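Local coordinates for protein Cow rumen GH26 endo-mannanase (Metagenome, PDB 6UEH) that probably hydrolyses internal beta-1,4-mannosidic linkages of mannans such as galactomannan, as an endo-acting mannanase of glycoside hydrolase family 26, at residues D142-S146 against Q155-D159; D147-T151 against D353-L357; D137-V141 against V164-K168; Y199-F205 against W227-R231; I234-H240 against L306-H312. All blocks are in the same frame, centred on the assembly; numbering follows the deposited sequence.

Contact 1. Residues D142-S146 against Q155-D159; sequences DTKLS and QKLQD
Q155 grips the backbone of the 142-146 loop with both ends of its side-chain amide. Its NE2 gives a nearly straight hydrogen bond to the carbonyl O of T143 (2.9 Å), which lies almost within the amide plane. Its OE1 takes the backbone N of L145 on a lone pair, at 3.0 Å. With CG anti to its own N (chi1 -175°) and a bend at chi2, the glutamine folds back along the loop, and the two bonds together fix which way the amide is flipped. One turn further on, T143 OG1 donates to D159 OD1 over 2.7 Å, meeting the carboxylate oxygen nearly end-on. Beyond the Q155 bonds, L145 supplies the apolar part: its CD2 rests on CG of Q158 at 3.7 Å while CD1 packs against the backbone of Q155. Within the helix, a weak bond from Q155 NE2 to D159 OD2 links the two side chains that hold the loop. A water carries the pairing outward, donating to K144 O and accepting from Q158 NE2; that same NE2 also bonds to the backbone O of D381. The example shows an irregular linker strapped along helix 152-164, which precedes the first strand, 169-174, of the family 26 TIM barrel.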
# COMPACT_ATOMS: atom_id res chain seq x y z
N ASP A 142 -16.31 -8.13 1.07
CA ASP A 142 -16.40 -9.59 1.04
C ASP A 142 -15.01 -10.20 1.13
O ASP A 142 -14.14 -9.91 0.32
CB ASP A 142 -17.11 -10.06 -0.23
CG ASP A 142 -17.17 -11.58 -0.32
OD1 ASP A 142 -17.23 -12.25 0.73
OD2 ASP A 142 -17.16 -12.10 -1.45
N THR A 143 -14.81 -11.06 2.13
CA THR A 143 -13.50 -11.64 2.37
C THR A 143 -13.42 -13.11 1.97
O THR A 143 -12.61 -13.86 2.52
CB THR A 143 -13.10 -11.50 3.86
OG1 THR A 143 -14.22 -11.84 4.69
CG2 THR A 143 -12.66 -10.08 4.16
N LYS A 144 -14.24 -13.52 1.01
CA LYS A 144 -14.12 -14.85 0.44
C LYS A 144 -12.82 -14.93 -0.34
O LYS A 144 -12.54 -14.07 -1.18
CB LYS A 144 -15.31 -15.19 -0.46
CG LYS A 144 -15.37 -16.65 -0.88
CD LYS A 144 -16.51 -16.91 -1.86
CE LYS A 144 -16.74 -18.40 -2.07
NZ LYS A 144 -15.55 -19.11 -2.63
N LEU A 145 -12.01 -15.94 -0.05
CA LEU A 145 -10.71 -16.07 -0.70
C LEU A 145 -10.85 -16.40 -2.18
O LEU A 145 -11.85 -16.99 -2.60
CB LEU A 145 -9.86 -17.13 0.01
CG LEU A 145 -9.33 -16.67 1.38
CD1 LEU A 145 -8.68 -17.83 2.13
CD2 LEU A 145 -8.35 -15.52 1.20
N SER A 146 -9.85 -16.02 -2.97
CA SER A 146 -9.90 -16.22 -4.42
C SER A 146 -9.78 -17.69 -4.79
O SER A 146 -10.31 -18.12 -5.82
CB SER A 146 -8.79 -15.42 -5.10
OG SER A 146 -7.51 -15.79 -4.61
N GLN A 155 -9.38 -19.44 5.30
CA GLN A 155 -10.61 -18.66 5.18
C GLN A 155 -11.01 -18.04 6.51
O GLN A 155 -11.47 -16.90 6.56
CB GLN A 155 -11.74 -19.54 4.64
CG GLN A 155 -13.03 -18.77 4.36
CD GLN A 155 -12.82 -17.63 3.38
OE1 GLN A 155 -12.67 -17.85 2.17
NE2 GLN A 155 -12.80 -16.40 3.89
N LYS A 156 -10.81 -18.78 7.60
CA LYS A 156 -11.11 -18.26 8.93
C LYS A 156 -10.18 -17.11 9.30
O LYS A 156 -10.61 -16.14 9.92
CB LYS A 156 -11.03 -19.38 9.97
CG LYS A 156 -12.25 -20.29 9.98
CD LYS A 156 -11.97 -21.64 10.63
CE LYS A 156 -11.67 -21.51 12.11
NZ LYS A 156 -11.45 -22.85 12.73
N LEU A 157 -8.91 -17.22 8.91
CA LEU A 157 -7.96 -16.13 9.14
C LEU A 157 -8.37 -14.88 8.35
O LEU A 157 -8.41 -13.78 8.91
CB LEU A 157 -6.54 -16.55 8.75
CG LEU A 157 -5.47 -15.45 8.75
CD1 LEU A 157 -5.43 -14.71 10.08
CD2 LEU A 157 -4.09 -16.04 8.43
N GLN A 158 -8.69 -15.06 7.07
CA GLN A 158 -9.09 -13.94 6.23
C GLN A 158 -10.36 -13.27 6.76
O GLN A 158 -10.49 -12.04 6.72
CB GLN A 158 -9.31 -14.40 4.79
CG GLN A 158 -9.65 -13.28 3.80
CD GLN A 158 -8.44 -12.48 3.36
OE1 GLN A 158 -7.46 -12.34 4.10
NE2 GLN A 158 -8.49 -11.95 2.14
N ASP A 159 -11.28 -14.07 7.28
CA ASP A 159 -12.52 -13.54 7.83
C ASP A 159 -12.25 -12.76 9.12
O ASP A 159 -12.88 -11.74 9.37
CB ASP A 159 -13.53 -14.65 8.08
CG ASP A 159 -14.25 -15.06 6.81
OD1 ASP A 159 -14.41 -14.20 5.91
OD2 ASP A 159 -14.66 -16.23 6.71
O HOH W 1 -10.68 -12.07 0.11

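Contact 2. Residues D147-T151 against D353-L357; sequences DPKAT and DLHNL
H355 and D147 form a histidine-carboxylate hydrogen bond that ties an Asx turn, built within a type I beta turn from D147 to A150, to the loop leading into strand 357-362 of the barrel. Among the polar contacts, H355 ND1 donates to D147 OD2 at 2.6 Å, with the acceptor close to the ring plane and approached on its syn side. The carboxylate and imidazole planes stand 69° apart. D147 divides its work: OD1 accepts from K149 N, met from above the carboxylate plane, and so closes the Asx turn. The far edge of the imidazole is held as well, since NE2 donates to D353 OD1 over 2.6 Å, and bonds at both nitrogens leave the ring little freedom to rotate. Two flanking carboxylates would probably favour a protonated histidine.

Backbone pairing adds T151 N to H355 O at 3.0 Å, just where T151 caps helix 152-164 by bonding through OG1 to A154 N. A150 CA also approaches H355 O. On the other loop, Q300 of helix 280-301 bonds to H355 N and D353 O.

The apolar component is a CH-pi contact. K149 runs alongside H355, pointing the same way, its chain extended beyond CG, and its CB sits 3.6 Å from the ring centroid, 13° off the normal.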
# COMPACT_ATOMS: atom_id res chain seq x y z
N ASP A 147 -9.08 -18.46 -3.96
CA ASP A 147 -8.97 -19.91 -4.16
C ASP A 147 -10.24 -20.59 -3.67
O ASP A 147 -10.53 -20.57 -2.47
CB ASP A 147 -7.74 -20.46 -3.43
CG ASP A 147 -7.41 -21.90 -3.81
OD1 ASP A 147 -8.30 -22.63 -4.30
OD2 ASP A 147 -6.25 -22.31 -3.60
N PRO A 148 -10.99 -21.21 -4.59
CA PRO A 148 -12.24 -21.90 -4.24
C PRO A 148 -12.01 -23.05 -3.27
O PRO A 148 -12.93 -23.45 -2.55
CB PRO A 148 -12.75 -22.42 -5.59
CG PRO A 148 -12.04 -21.61 -6.62
CD PRO A 148 -10.70 -21.30 -6.03
N LYS A 149 -10.79 -23.58 -3.26
CA LYS A 149 -10.45 -24.72 -2.41
C LYS A 149 -9.70 -24.31 -1.15
O LYS A 149 -9.10 -25.15 -0.48
CB LYS A 149 -9.62 -25.74 -3.19
CG LYS A 149 -10.33 -26.38 -4.36
CD LYS A 149 -9.40 -27.33 -5.10
CE LYS A 149 -10.10 -28.00 -6.27
NZ LYS A 149 -9.16 -28.87 -7.04
N ALA A 150 -9.74 -23.01 -0.83
CA ALA A 150 -9.05 -22.48 0.34
C ALA A 150 -9.34 -23.31 1.59
O ALA A 150 -10.48 -23.68 1.84
CB ALA A 150 -9.46 -21.04 0.57
N THR A 151 -8.29 -23.62 2.36
CA THR A 151 -8.45 -24.41 3.57
C THR A 151 -9.30 -23.65 4.58
O THR A 151 -9.43 -22.43 4.48
CB THR A 151 -7.10 -24.78 4.21
OG1 THR A 151 -6.44 -23.58 4.64
CG2 THR A 151 -6.22 -25.51 3.21
N ASP A 353 -1.33 -28.33 -5.26
CA ASP A 353 -2.53 -28.48 -4.44
C ASP A 353 -2.43 -27.73 -3.11
O ASP A 353 -2.87 -28.21 -2.07
CB ASP A 353 -2.82 -29.96 -4.18
CG ASP A 353 -4.28 -30.23 -3.85
OD1 ASP A 353 -5.14 -29.44 -4.29
OD2 ASP A 353 -4.56 -31.24 -3.17
N LEU A 354 -1.83 -26.54 -3.15
CA LEU A 354 -1.71 -25.69 -1.97
C LEU A 354 -2.85 -24.69 -1.90
O LEU A 354 -3.09 -23.93 -2.84
CB LEU A 354 -0.36 -24.98 -1.97
CG LEU A 354 0.86 -25.88 -1.78
CD1 LEU A 354 2.14 -25.17 -2.18
CD2 LEU A 354 0.93 -26.34 -0.33
N HIS A 355 -3.56 -24.67 -0.77
CA HIS A 355 -4.75 -23.83 -0.65
C HIS A 355 -4.81 -23.11 0.70
O HIS A 355 -5.83 -22.54 1.06
CB HIS A 355 -6.01 -24.67 -0.84
CG HIS A 355 -6.00 -25.49 -2.10
ND1 HIS A 355 -6.16 -24.94 -3.35
CD2 HIS A 355 -5.83 -26.82 -2.29
CE1 HIS A 355 -6.09 -25.89 -4.26
NE2 HIS A 355 -5.89 -27.05 -3.64
N ASN A 356 -3.70 -23.14 1.42
CA ASN A 356 -3.62 -22.54 2.75
C ASN A 356 -3.07 -21.12 2.71
O ASN A 356 -2.67 -20.57 3.74
CB ASN A 356 -2.75 -23.40 3.67
CG ASN A 356 -1.33 -23.56 3.15
OD1 ASN A 356 -1.11 -23.62 1.94
ND2 ASN A 356 -0.37 -23.63 4.06
N LEU A 357 -3.05 -20.52 1.52
CA LEU A 357 -2.38 -19.25 1.32
C LEU A 357 -3.35 -18.09 1.14
O LEU A 357 -4.36 -18.20 0.44
CB LEU A 357 -1.46 -19.33 0.10
CG LEU A 357 -0.47 -20.50 0.07
CD1 LEU A 357 0.32 -20.49 -1.23
CD2 LEU A 357 0.45 -20.45 1.28
O HOH W 2 -7.80 -30.43 -4.45

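Contact 3. Residues D137-V141 against V164-K168; sequences DFSKV and VYGKK
F138 turns the edge of its ring toward the face of Y165 in a T-shaped pair, the centroids 5.2 Å apart and the planes at 75°. The closest carbons are F138 CD1 and Y165 CE2, at 3.5 Å. Y165 swings CG opposite its backbone N (chi1 -170°), carrying the ring back to the 137-141 loop, whereas F138 keeps CG beside its N (chi1 -60°), which brings CD1 to the tyrosine ring. The backbone itself sets F138 CB 3.3 Å from the carbonyl O of Y165. F138 CD2 also reaches G166 CA, where a beta carbon would collide with the ring. V141 CG2 comes loosely to the edge of the tyrosine. A serine in place of Y165 would probably leave the edge of F138 without its aromatic face and the backbone N of I424 without its hydroxyl partner. Helix 408-417 supplies F411, Y412 and L415 around F138, and F411 also touches Y165, so that the linker following strand 123-132 is seated between that helix and the turn joining helix 152-164 to strand 169-174.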
# COMPACT_ATOMS: atom_id res chain seq x y z
N ASP A 137 -17.57 1.52 3.65
CA ASP A 137 -17.97 0.50 4.61
C ASP A 137 -16.99 -0.66 4.54
O ASP A 137 -17.13 -1.56 3.71
CB ASP A 137 -19.40 0.02 4.33
CG ASP A 137 -20.00 -0.75 5.50
OD1 ASP A 137 -19.23 -1.30 6.31
OD2 ASP A 137 -21.24 -0.80 5.60
N PHE A 138 -15.99 -0.63 5.42
CA PHE A 138 -14.94 -1.65 5.42
C PHE A 138 -15.47 -3.00 5.89
O PHE A 138 -14.94 -4.05 5.50
CB PHE A 138 -13.78 -1.21 6.32
CG PHE A 138 -13.13 0.07 5.88
CD1 PHE A 138 -12.43 0.14 4.69
CD2 PHE A 138 -13.20 1.20 6.67
CE1 PHE A 138 -11.82 1.32 4.29
CE2 PHE A 138 -12.60 2.39 6.28
CZ PHE A 138 -11.91 2.44 5.08
N SER A 139 -16.51 -2.98 6.72
CA SER A 139 -17.07 -4.21 7.26
C SER A 139 -17.84 -5.00 6.20
O SER A 139 -18.08 -6.20 6.37
CB SER A 139 -18.00 -3.90 8.44
OG SER A 139 -19.15 -3.20 8.01
N LYS A 140 -18.22 -4.33 5.12
CA LYS A 140 -19.01 -4.97 4.07
C LYS A 140 -18.14 -5.51 2.94
O LYS A 140 -18.65 -6.03 1.95
CB LYS A 140 -20.05 -3.99 3.52
CG LYS A 140 -21.29 -3.87 4.39
CD LYS A 140 -22.01 -5.21 4.50
CE LYS A 140 -23.13 -5.15 5.53
NZ LYS A 140 -24.15 -4.13 5.19
N VAL A 141 -16.82 -5.38 3.08
CA VAL A 141 -15.90 -5.97 2.12
C VAL A 141 -16.00 -7.49 2.19
O VAL A 141 -15.81 -8.08 3.26
CB VAL A 141 -14.44 -5.54 2.38
CG1 VAL A 141 -13.50 -6.27 1.44
CG2 VAL A 141 -14.29 -4.04 2.24
N VAL A 164 -11.84 -6.96 11.58
CA VAL A 164 -11.21 -5.83 12.26
C VAL A 164 -10.83 -4.72 11.28
O VAL A 164 -10.42 -3.64 11.69
CB VAL A 164 -9.96 -6.27 13.04
CG1 VAL A 164 -10.34 -7.31 14.09
CG2 VAL A 164 -8.90 -6.83 12.10
N TYR A 165 -10.98 -5.00 9.99
CA TYR A 165 -10.64 -4.04 8.94
C TYR A 165 -11.47 -2.77 9.06
O TYR A 165 -12.70 -2.82 9.01
CB TYR A 165 -10.82 -4.67 7.56
CG TYR A 165 -10.27 -3.86 6.41
CD1 TYR A 165 -8.95 -3.44 6.40
CD2 TYR A 165 -11.06 -3.55 5.31
CE1 TYR A 165 -8.43 -2.70 5.34
CE2 TYR A 165 -10.55 -2.82 4.24
CZ TYR A 165 -9.23 -2.40 4.26
OH TYR A 165 -8.72 -1.68 3.20
N GLY A 166 -10.80 -1.64 9.22
CA GLY A 166 -11.48 -0.36 9.37
C GLY A 166 -11.73 0.01 10.82
O GLY A 166 -12.04 1.16 11.13
N LYS A 167 -11.58 -0.96 11.72
CA LYS A 167 -11.80 -0.73 13.14
C LYS A 167 -10.48 -0.69 13.93
O LYS A 167 -10.36 0.01 14.93
CB LYS A 167 -12.71 -1.82 13.73
CG LYS A 167 -14.08 -1.92 13.08
CD LYS A 167 -15.03 -2.75 13.94
CE LYS A 167 -15.56 -3.96 13.18
NZ LYS A 167 -16.35 -3.57 11.97
N LYS A 168 -9.51 -1.47 13.47
CA LYS A 168 -8.22 -1.58 14.14
C LYS A 168 -7.08 -1.62 13.14
O LYS A 168 -7.31 -1.72 11.93
CB LYS A 168 -8.15 -2.84 15.01
CG LYS A 168 -9.34 -3.07 15.94
CD LYS A 168 -9.24 -2.22 17.19
CE LYS A 168 -10.34 -2.57 18.18
NZ LYS A 168 -10.20 -1.79 19.43

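Contact 4. Residues Y199-F205 against W227-R231; sequences YPAIRGF and WVKER
W227 lays its indole against R203, and the apolar part of this contact is a CH-pi interaction: R203 CB stands 3.4 Å from the centroid of the five-membered ring, 13° off its normal. R203 sets CG opposite its N (chi1 -178°) and stays extended to NE, which carries CD across the indole to 3.5 Å from W227 CE3. F205 adds to this apolar layer, its CZ meeting W227 CB at 4.0 Å.

Hydrogen bonding across the pair runs through the indole nitrogen. W227 NE1 donates to A201 O over 3.2 Å, a bent bond reaching the oxygen from above the carbonyl plane; I234 O is a weak second partner. A phenylalanine in place of W227 would probably leave A201 O without this donor and open a gap beneath the R203 side chain.

The charged component is two guanidinium groups, with planes 67° apart, gathered round an anion. R203 NH1 and R231 NH1 lie 3.2 Å from each other because both form salt bridges to E186 OE2. R203 NH2 also pairs with E175, and R231 NE with E226. The rim of the indole points at the R231 guanidinium, W227 CZ3 standing 3.6 Å above the centre of that group's plane.

Strand 202-206 and helix 220-230 pack here as the first two elements of a beta-alpha-beta unit, the right-handed building block of the TIM barrel.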
# COMPACT_ATOMS: atom_id res chain seq x y z
N TYR A 199 3.68 -8.05 22.41
CA TYR A 199 4.27 -8.66 21.22
C TYR A 199 3.47 -8.26 19.98
O TYR A 199 2.26 -8.05 20.07
CB TYR A 199 4.31 -10.18 21.35
CG TYR A 199 5.43 -10.74 22.19
CD1 TYR A 199 6.74 -10.72 21.73
CD2 TYR A 199 5.18 -11.34 23.41
CE1 TYR A 199 7.77 -11.25 22.49
CE2 TYR A 199 6.20 -11.87 24.18
CZ TYR A 199 7.50 -11.83 23.71
OH TYR A 199 8.52 -12.36 24.46
N PRO A 200 4.13 -8.18 18.82
CA PRO A 200 3.36 -7.98 17.59
C PRO A 200 2.48 -9.20 17.31
O PRO A 200 2.87 -10.32 17.67
CB PRO A 200 4.44 -7.82 16.52
CG PRO A 200 5.61 -8.56 17.07
CD PRO A 200 5.57 -8.32 18.56
N ALA A 201 1.33 -9.00 16.69
CA ALA A 201 0.43 -10.10 16.39
C ALA A 201 0.90 -10.86 15.15
O ALA A 201 0.84 -12.09 15.11
CB ALA A 201 -0.99 -9.59 16.19
N ILE A 202 1.37 -10.11 14.16
CA ILE A 202 1.83 -10.68 12.90
C ILE A 202 3.36 -10.78 12.88
O ILE A 202 4.06 -9.84 13.25
CB ILE A 202 1.35 -9.83 11.70
CG1 ILE A 202 -0.17 -9.93 11.55
CG2 ILE A 202 2.05 -10.25 10.41
CD1 ILE A 202 -0.74 -9.06 10.46
N ARG A 203 3.87 -11.93 12.48
CA ARG A 203 5.31 -12.10 12.32
C ARG A 203 5.65 -12.33 10.85
O ARG A 203 4.99 -13.12 10.17
CB ARG A 203 5.82 -13.26 13.18
CG ARG A 203 7.33 -13.49 13.12
CD ARG A 203 7.80 -14.33 14.30
NE ARG A 203 9.22 -14.66 14.23
CZ ARG A 203 9.98 -14.91 15.29
NH1 ARG A 203 9.46 -14.86 16.51
NH2 ARG A 203 11.27 -15.20 15.14
N GLY A 204 6.66 -11.61 10.36
CA GLY A 204 7.06 -11.72 8.97
C GLY A 204 8.23 -12.66 8.78
O GLY A 204 9.22 -12.60 9.51
N PHE A 205 8.12 -13.53 7.78
CA PHE A 205 9.16 -14.51 7.48
C PHE A 205 9.61 -14.37 6.03
O PHE A 205 9.13 -13.50 5.31
CB PHE A 205 8.65 -15.94 7.73
CG PHE A 205 8.14 -16.17 9.13
CD1 PHE A 205 6.82 -15.89 9.45
CD2 PHE A 205 8.96 -16.69 10.12
CE1 PHE A 205 6.33 -16.12 10.74
CE2 PHE A 205 8.49 -16.92 11.40
CZ PHE A 205 7.18 -16.63 11.71
N TRP A 227 5.16 -19.92 15.76
CA TRP A 227 4.46 -18.65 15.92
C TRP A 227 2.95 -18.85 15.90
O TRP A 227 2.23 -18.32 16.75
CB TRP A 227 4.87 -17.67 14.82
CG TRP A 227 4.30 -16.30 15.00
CD1 TRP A 227 3.27 -15.73 14.30
CD2 TRP A 227 4.71 -15.32 15.96
NE1 TRP A 227 3.02 -14.46 14.76
CE2 TRP A 227 3.89 -14.18 15.78
CE3 TRP A 227 5.70 -15.29 16.96
CZ2 TRP A 227 4.03 -13.03 16.55
CZ3 TRP A 227 5.83 -14.14 17.72
CH2 TRP A 227 5.00 -13.03 17.52
N VAL A 228 2.46 -19.61 14.93
CA VAL A 228 1.03 -19.79 14.74
C VAL A 228 0.44 -20.80 15.72
O VAL A 228 -0.50 -20.49 16.45
CB VAL A 228 0.71 -20.25 13.30
CG1 VAL A 228 -0.77 -20.58 13.17
CG2 VAL A 228 1.11 -19.18 12.30
N LYS A 229 1.00 -22.01 15.74
CA LYS A 229 0.40 -23.12 16.48
C LYS A 229 0.68 -23.07 17.99
O LYS A 229 -0.11 -23.58 18.78
CB LYS A 229 0.89 -24.45 15.91
CG LYS A 229 0.57 -24.64 14.43
CD LYS A 229 -0.88 -25.02 14.21
CE LYS A 229 -1.12 -26.50 14.49
NZ LYS A 229 -2.53 -26.91 14.28
N GLU A 230 1.79 -22.46 18.38
CA GLU A 230 2.16 -22.45 19.79
C GLU A 230 1.97 -21.08 20.46
O GLU A 230 1.66 -21.02 21.65
CB GLU A 230 3.61 -22.91 19.97
CG GLU A 230 3.82 -24.38 19.61
CD GLU A 230 5.20 -24.88 19.96
OE1 GLU A 230 6.11 -24.05 20.15
OE2 GLU A 230 5.38 -26.12 20.04
N ARG A 231 2.14 -20.00 19.71
CA ARG A 231 1.98 -18.67 20.28
C ARG A 231 0.67 -18.01 19.87
O ARG A 231 0.31 -16.95 20.39
CB ARG A 231 3.16 -17.78 19.90
CG ARG A 231 4.46 -18.20 20.54
CD ARG A 231 5.39 -17.03 20.73
NE ARG A 231 6.59 -17.15 19.91
CZ ARG A 231 7.61 -16.30 19.95
NH1 ARG A 231 8.66 -16.48 19.17
NH2 ARG A 231 7.58 -15.26 20.79

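Contact 5. Residues I234-H240 against L306-H312; sequences IATASWH and LIFRPLH. With ACT (acetate ion), chain D.
L306 CD1 fits against the methyls of A235 and A237, at 3.7 Å from A235 CB, with the leucine's CG turned opposite its N (chi1 179°) to bring the branch across. Further along this side, W239 CB approaches the F308 ring, while the edge of the W239 indole meets P310 CB; L292 of helix 280-301 touches both W239 and F308. On the other face of the sheet, I234 CG2 and I307 CD1 pack together.

The two segments carry strands 234-238 and 306-309, parallel neighbours in the eight-stranded TIM barrel. I307 N bonds to A235 O, A237 N to I307 O, and R309 N to A237 O at 2.8 Å. I307 O takes a second donor, T236 OG1, also at 2.8 Å, the two reaching it from opposite faces of its carbonyl plane.

On the T236, S238 and R309 side, waters bridge T236 OG1 to R309 NE and S238 OG, more weakly, to R309 NH2. The arginine's guanidinium makes salt bridges with E428 and D386, while S238 OG and H240 ND1 both bond to D206.

At the C-terminal ends, where TIM barrels carry their active sites, H312 turns its edge toward the face of H240 in an offset edge-to-face pair, planes 69° apart. An acetate, probably from crystallisation, bridges them: H240 NE2 donates to its O at 2.6 Å, and H312 NE2 to its OXT at 2.9 Å.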
# COMPACT_ATOMS: atom_id res chain seq x y z
N ILE A 234 -0.17 -14.67 13.91
CA ILE A 234 -0.45 -14.67 12.49
C ILE A 234 0.86 -14.60 11.71
O ILE A 234 1.74 -13.82 12.06
CB ILE A 234 -1.36 -13.49 12.09
CG1 ILE A 234 -2.69 -13.56 12.83
CG2 ILE A 234 -1.58 -13.45 10.58
CD1 ILE A 234 -3.60 -12.38 12.58
N ALA A 235 0.99 -15.41 10.67
CA ALA A 235 2.24 -15.44 9.91
C ALA A 235 2.08 -14.82 8.52
O ALA A 235 1.10 -15.07 7.83
CB ALA A 235 2.74 -16.87 9.78
N THR A 236 3.05 -14.00 8.13
CA THR A 236 3.16 -13.54 6.75
C THR A 236 4.57 -13.85 6.25
O THR A 236 5.51 -13.94 7.04
CB THR A 236 2.86 -12.03 6.61
OG1 THR A 236 2.85 -11.67 5.22
CG2 THR A 236 3.91 -11.19 7.33
N ALA A 237 4.72 -14.05 4.94
CA ALA A 237 6.04 -14.36 4.41
C ALA A 237 6.26 -13.86 2.99
O ALA A 237 5.38 -13.99 2.13
CB ALA A 237 6.28 -15.87 4.47
N SER A 238 7.44 -13.30 2.76
CA SER A 238 7.87 -12.93 1.41
C SER A 238 8.79 -14.02 0.87
O SER A 238 9.02 -15.04 1.53
CB SER A 238 8.56 -11.57 1.42
OG SER A 238 9.49 -11.46 2.48
N TRP A 239 9.32 -13.81 -0.32
CA TRP A 239 10.12 -14.83 -0.99
C TRP A 239 11.19 -14.19 -1.87
O TRP A 239 11.01 -14.07 -3.08
CB TRP A 239 9.20 -15.74 -1.83
CG TRP A 239 9.86 -16.92 -2.47
CD1 TRP A 239 10.91 -17.65 -1.98
CD2 TRP A 239 9.52 -17.52 -3.73
NE1 TRP A 239 11.24 -18.66 -2.86
CE2 TRP A 239 10.40 -18.60 -3.94
CE3 TRP A 239 8.55 -17.23 -4.70
CZ2 TRP A 239 10.34 -19.40 -5.08
CZ3 TRP A 239 8.49 -18.03 -5.83
CH2 TRP A 239 9.38 -19.10 -6.01
N HIS A 240 12.30 -13.79 -1.26
CA HIS A 240 13.39 -13.15 -1.99
C HIS A 240 14.20 -14.16 -2.81
O HIS A 240 15.40 -14.31 -2.61
CB HIS A 240 14.33 -12.41 -1.03
CG HIS A 240 13.79 -11.11 -0.52
ND1 HIS A 240 12.83 -11.04 0.47
CD2 HIS A 240 14.07 -9.83 -0.87
CE1 HIS A 240 12.55 -9.77 0.71
NE2 HIS A 240 13.29 -9.02 -0.09
N LEU A 306 -1.15 -18.91 5.88
CA LEU A 306 -0.05 -17.97 5.68
C LEU A 306 -0.46 -16.81 4.78
O LEU A 306 -1.01 -17.02 3.70
CB LEU A 306 1.16 -18.69 5.08
CG LEU A 306 2.42 -17.86 4.79
CD1 LEU A 306 3.07 -17.40 6.09
CD2 LEU A 306 3.40 -18.66 3.94
N ILE A 307 -0.20 -15.59 5.22
CA ILE A 307 -0.32 -14.43 4.34
C ILE A 307 0.92 -14.42 3.45
O ILE A 307 1.98 -13.92 3.84
CB ILE A 307 -0.45 -13.11 5.11
CG1 ILE A 307 -1.63 -13.18 6.08
CG2 ILE A 307 -0.61 -11.94 4.15
CD1 ILE A 307 -1.73 -12.00 7.03
N PHE A 308 0.78 -14.98 2.25
CA PHE A 308 1.91 -15.19 1.35
C PHE A 308 2.07 -14.02 0.40
O PHE A 308 1.15 -13.69 -0.37
CB PHE A 308 1.71 -16.50 0.58
CG PHE A 308 2.91 -16.92 -0.22
CD1 PHE A 308 4.18 -16.84 0.31
CD2 PHE A 308 2.76 -17.42 -1.51
CE1 PHE A 308 5.29 -17.23 -0.43
CE2 PHE A 308 3.86 -17.81 -2.25
CZ PHE A 308 5.12 -17.72 -1.71
N ARG A 309 3.24 -13.38 0.45
CA ARG A 309 3.50 -12.19 -0.35
C ARG A 309 4.70 -12.40 -1.29
O ARG A 309 5.77 -11.83 -1.09
CB ARG A 309 3.75 -10.98 0.57
CG ARG A 309 3.79 -9.63 -0.13
CD ARG A 309 3.83 -8.49 0.88
NE ARG A 309 4.96 -8.61 1.80
CZ ARG A 309 6.07 -7.88 1.72
NH1 ARG A 309 6.19 -6.97 0.77
NH2 ARG A 309 7.05 -8.06 2.60
N PRO A 310 4.51 -13.24 -2.32
CA PRO A 310 5.60 -13.48 -3.26
C PRO A 310 5.70 -12.35 -4.28
O PRO A 310 4.77 -11.54 -4.33
CB PRO A 310 5.19 -14.79 -3.93
CG PRO A 310 3.69 -14.68 -3.99
CD PRO A 310 3.28 -13.94 -2.73
N LEU A 311 6.78 -12.31 -5.05
CA LEU A 311 6.88 -11.40 -6.19
C LEU A 311 6.53 -9.97 -5.79
O LEU A 311 5.77 -9.29 -6.49
CB LEU A 311 5.97 -11.88 -7.32
CG LEU A 311 6.24 -13.30 -7.83
CD1 LEU A 311 5.10 -13.80 -8.70
CD2 LEU A 311 7.55 -13.33 -8.60
N HIS A 312 7.08 -9.52 -4.67
CA HIS A 312 6.67 -8.27 -4.05
C HIS A 312 7.40 -7.06 -4.61
O HIS A 312 8.40 -7.20 -5.32
CB HIS A 312 6.87 -8.36 -2.53
CG HIS A 312 8.30 -8.40 -2.11
ND1 HIS A 312 9.17 -9.40 -2.52
CD2 HIS A 312 9.02 -7.58 -1.31
CE1 HIS A 312 10.36 -9.18 -1.99
NE2 HIS A 312 10.30 -8.09 -1.25
C ACT D . 12.71 -6.00 0.99
O ACT D . 13.62 -6.42 0.24
OXT ACT D . 11.59 -6.55 0.86
CH3 ACT D . 12.96 -4.91 1.99
O HOH W 3 5.00 -10.39 4.04
O HOH W 4 7.57 -10.68 4.62
O HOH W 5 8.37 -12.07 -1.92
O HOH W 6 9.31 -13.57 -5.18

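Overall arrangement
Along the chain, contact 1 is nested within the loop closed by contact 3, and its segments alternate with those of contact 2; contacts 4 and 5 follow in series inside the long loop that contact 2 closes. Contacts 1, 2 and 3 follow the linker from the beta-sandwich domain as it passes helix 152-164, contacts 2 and 3 lying about 24 Å apart between centres. Contacts 4 and 5, with centres about 13 Å apart, share the parallel barrel sheet, where strands 202-206 and 234-238 are neighbours. Contact 2 reaches the same sheet through N356 and L306, and L157 packs on I234. The linker is thus packed against the barrel at several points along its course.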